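OxsB protein (Bacillus megaterium, PDB 5UL2) catalyses the oxidative ring contraction of dAMP to an oxetane aldehyde in oxetanocin A biosynthesis, using cobalamin and a radical S-adenosylmethionine [4Fe-4S] cluster. Local coordinates at residues 46-51 and 64-69. Numbering follows the deposited sequence.
Sequences DYKRIL and IEDSSK
A classic beta bulge, in which Lys48 and Arg49 both face Ile64, lies at the end of the antiparallel pairing of strands 49-53 and 60-64 in the sheet of the N-terminal domain, where the first begins and the second finishes. The carbonyl oxygen of Ile64 takes two backbone donors, Lys48 N at 2.7 Å and Arg49 N at 3.1 Å, both tilted somewhat from the carbonyl plane. In return Ile64 N gives its hydrogen to Arg49 O, 2.9 Å away, the straightest of the three bonds at 164°, which makes Arg49 and Ile64 a hydrogen-bonded pair. Their side chains share one face of the sheet, where Arg49 CB lies 4.0 Å from Ile64 CD1. The arginine chain leaves with CG anti to the backbone N (chi1 -153°) and bends at chi3, which brings the edge of its guanidinium toward that same methyl, while NH2 is hydrogen-bonded to Tyr112 OH.

Just past the bulge, at residue 65, the 64-69 segment turns a corner. Lys48 lays its aliphatic part over this turn, with CG 3.2 Å from Glu65 O, and carries NZ to a water that it shares, weakly, with Ser67 N. Asp66 OD2 lies 4.4 Å from Lys48 NZ, too far for a salt bridge, though the opposite charges probably still attract. Asp66 uses OD1 instead in an Asx turn, accepting from Ser68 N and Ser67 OG. Glu65 passes CG beside Asp46 O at 3.5 Å; its OE1 forms a salt bridge with Lys69 NZ and OE2 a hydrogen bond with His71 NE2.

The type I turn from Asp66 to Lys69 leads into strand 69-73, the next in this four-stranded antiparallel sheet. Helix 109-114 packs against Ile64 through Tyr112, and helix 28-41 meets Tyr47 and Ile50, with Tyr47 OH hydrogen-bonded to Glu36 OE1.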
loop_
_atom_site.group_PDB
_atom_site.type_symbol
_atom_site.label_atom_id
_atom_site.label_comp_id
_atom_site.label_asym_id
_atom_site.label_seq_id
_atom_site.Cartn_x
_atom_site.Cartn_y
_atom_site.Cartn_z
ATOM N N ASP A 46 -6.683 -48.260 5.722
ATOM C CA ASP A 46 -6.061 -47.573 6.842
ATOM C C ASP A 46 -4.812 -46.846 6.369
ATOM O O ASP A 46 -4.070 -47.344 5.518
ATOM C CB ASP A 46 -5.702 -48.564 7.950
ATOM C CG ASP A 46 -6.910 -49.306 8.484
ATOM O OD1 ASP A 46 -7.973 -48.671 8.654
ATOM O OD2 ASP A 46 -6.798 -50.525 8.729
ATOM N N TYR A 47 -4.588 -45.656 6.918
ATOM C CA TYR A 47 -3.433 -44.850 6.556
ATOM C C TYR A 47 -2.826 -44.264 7.819
ATOM O O TYR A 47 -3.497 -44.099 8.840
ATOM C CB TYR A 47 -3.808 -43.735 5.568
ATOM C CG TYR A 47 -4.917 -42.832 6.053
ATOM C CD1 TYR A 47 -4.637 -41.698 6.804
ATOM C CD2 TYR A 47 -6.245 -43.111 5.758
ATOM C CE1 TYR A 47 -5.648 -40.870 7.250
ATOM C CE2 TYR A 47 -7.263 -42.288 6.198
ATOM C CZ TYR A 47 -6.958 -41.170 6.944
ATOM O OH TYR A 47 -7.967 -40.348 7.385
ATOM N N LYS A 48 -1.537 -43.943 7.736
ATOM C CA LYS A 48 -0.796 -43.451 8.888
ATOM C C LYS A 48 -0.689 -41.934 8.941
ATOM O O LYS A 48 -0.711 -41.366 10.037
ATOM C CB LYS A 48 0.610 -44.061 8.906
ATOM C CG LYS A 48 0.614 -45.578 9.038
ATOM C CD LYS A 48 2.017 -46.155 8.893
ATOM C CE LYS A 48 2.938 -45.677 10.005
ATOM N NZ LYS A 48 4.307 -46.251 9.873
ATOM N N ARG A 49 -0.581 -41.259 7.798
ATOM C CA ARG A 49 -0.360 -39.821 7.805
ATOM C C ARG A 49 -1.059 -39.176 6.617
ATOM O O ARG A 49 -1.289 -39.813 5.586
ATOM C CB ARG A 49 1.136 -39.486 7.780
ATOM C CG ARG A 49 1.486 -38.151 8.418
ATOM C CD ARG A 49 2.970 -37.860 8.295
ATOM N NE ARG A 49 3.781 -39.029 8.625
ATOM C CZ ARG A 49 4.182 -39.340 9.853
ATOM N NH1 ARG A 49 3.848 -38.568 10.877
ATOM N NH2 ARG A 49 4.917 -40.425 10.055
ATOM N N ILE A 50 -1.386 -37.895 6.779
ATOM C CA ILE A 50 -2.054 -37.095 5.759
ATOM C C ILE A 50 -1.267 -35.804 5.578
ATOM O O ILE A 50 -0.890 -35.161 6.563
ATOM C CB ILE A 50 -3.517 -36.796 6.146
ATOM C CG1 ILE A 50 -4.421 -37.964 5.757
ATOM C CG2 ILE A 50 -4.007 -35.497 5.514
ATOM C CD1 ILE A 50 -4.488 -38.204 4.278
ATOM N N LEU A 51 -1.013 -35.431 4.326
ATOM C CA LEU A 51 -0.338 -34.178 4.017
ATOM C C LEU A 51 -1.058 -33.490 2.869
ATOM O O LEU A 51 -1.337 -34.115 1.842
ATOM C CB LEU A 51 1.134 -34.403 3.648
ATOM C CG LEU A 51 1.851 -33.189 3.045
ATOM C CD1 LEU A 51 1.914 -32.041 4.039
ATOM C CD2 LEU A 51 3.245 -33.553 2.562
ATOM N N ILE A 64 -0.620 -41.260 3.195
ATOM C CA ILE A 64 0.516 -42.133 3.476
ATOM C C ILE A 64 -0.026 -43.337 4.240
ATOM O O ILE A 64 -0.124 -43.328 5.469
ATOM C CB ILE A 64 1.612 -41.402 4.249
ATOM C CG1 ILE A 64 2.035 -40.136 3.500
ATOM C CG2 ILE A 64 2.804 -42.315 4.478
ATOM C CD1 ILE A 64 3.041 -39.293 4.248
ATOM N N GLU A 65 -0.400 -44.386 3.499
ATOM C CA GLU A 65 -0.680 -45.672 4.133
ATOM C C GLU A 65 0.525 -46.154 4.925
ATOM O O GLU A 65 0.387 -46.671 6.039
ATOM C CB GLU A 65 -1.046 -46.721 3.084
ATOM C CG GLU A 65 -2.445 -46.640 2.516
ATOM C CD GLU A 65 -2.831 -47.919 1.793
ATOM O OE1 GLU A 65 -2.281 -48.984 2.145
ATOM O OE2 GLU A 65 -3.675 -47.864 0.874
ATOM N N ASP A 66 1.713 -45.986 4.355
ATOM C CA ASP A 66 2.975 -46.453 4.908
ATOM C C ASP A 66 4.063 -45.810 4.062
ATOM O O ASP A 66 3.787 -45.236 3.005
ATOM C CB ASP A 66 3.060 -47.985 4.890
ATOM C CG ASP A 66 4.265 -48.518 5.638
ATOM O OD1 ASP A 66 5.406 -48.205 5.238
ATOM O OD2 ASP A 66 4.069 -49.251 6.631
ATOM N N SER A 67 5.307 -45.898 4.542
ATOM C CA SER A 67 6.418 -45.339 3.778
ATOM C C SER A 67 6.519 -45.968 2.394
ATOM O O SER A 67 7.012 -45.328 1.456
ATOM C CB SER A 67 7.730 -45.526 4.543
ATOM O OG SER A 67 8.060 -46.899 4.660
ATOM N N SER A 68 6.040 -47.203 2.241
ATOM C CA SER A 68 6.146 -47.951 0.996
ATOM C C SER A 68 4.872 -47.909 0.161
ATOM O O SER A 68 4.787 -48.616 -0.849
ATOM C CB SER A 68 6.520 -49.404 1.292
ATOM O OG SER A 68 5.498 -50.046 2.033
ATOM N N LYS A 69 3.878 -47.111 0.554
ATOM C CA LYS A 69 2.634 -47.017 -0.210
ATOM C C LYS A 69 2.042 -45.632 0.039
ATOM O O LYS A 69 1.423 -45.395 1.081
ATOM C CB LYS A 69 1.665 -48.125 0.179
ATOM C CG LYS A 69 0.476 -48.268 -0.756
ATOM C CD LYS A 69 -0.361 -49.488 -0.401
ATOM C CE LYS A 69 -1.552 -49.638 -1.335
ATOM N NZ LYS A 69 -2.449 -50.754 -0.922
HETATM O O HOH W 1 5.812 -45.472 7.578
#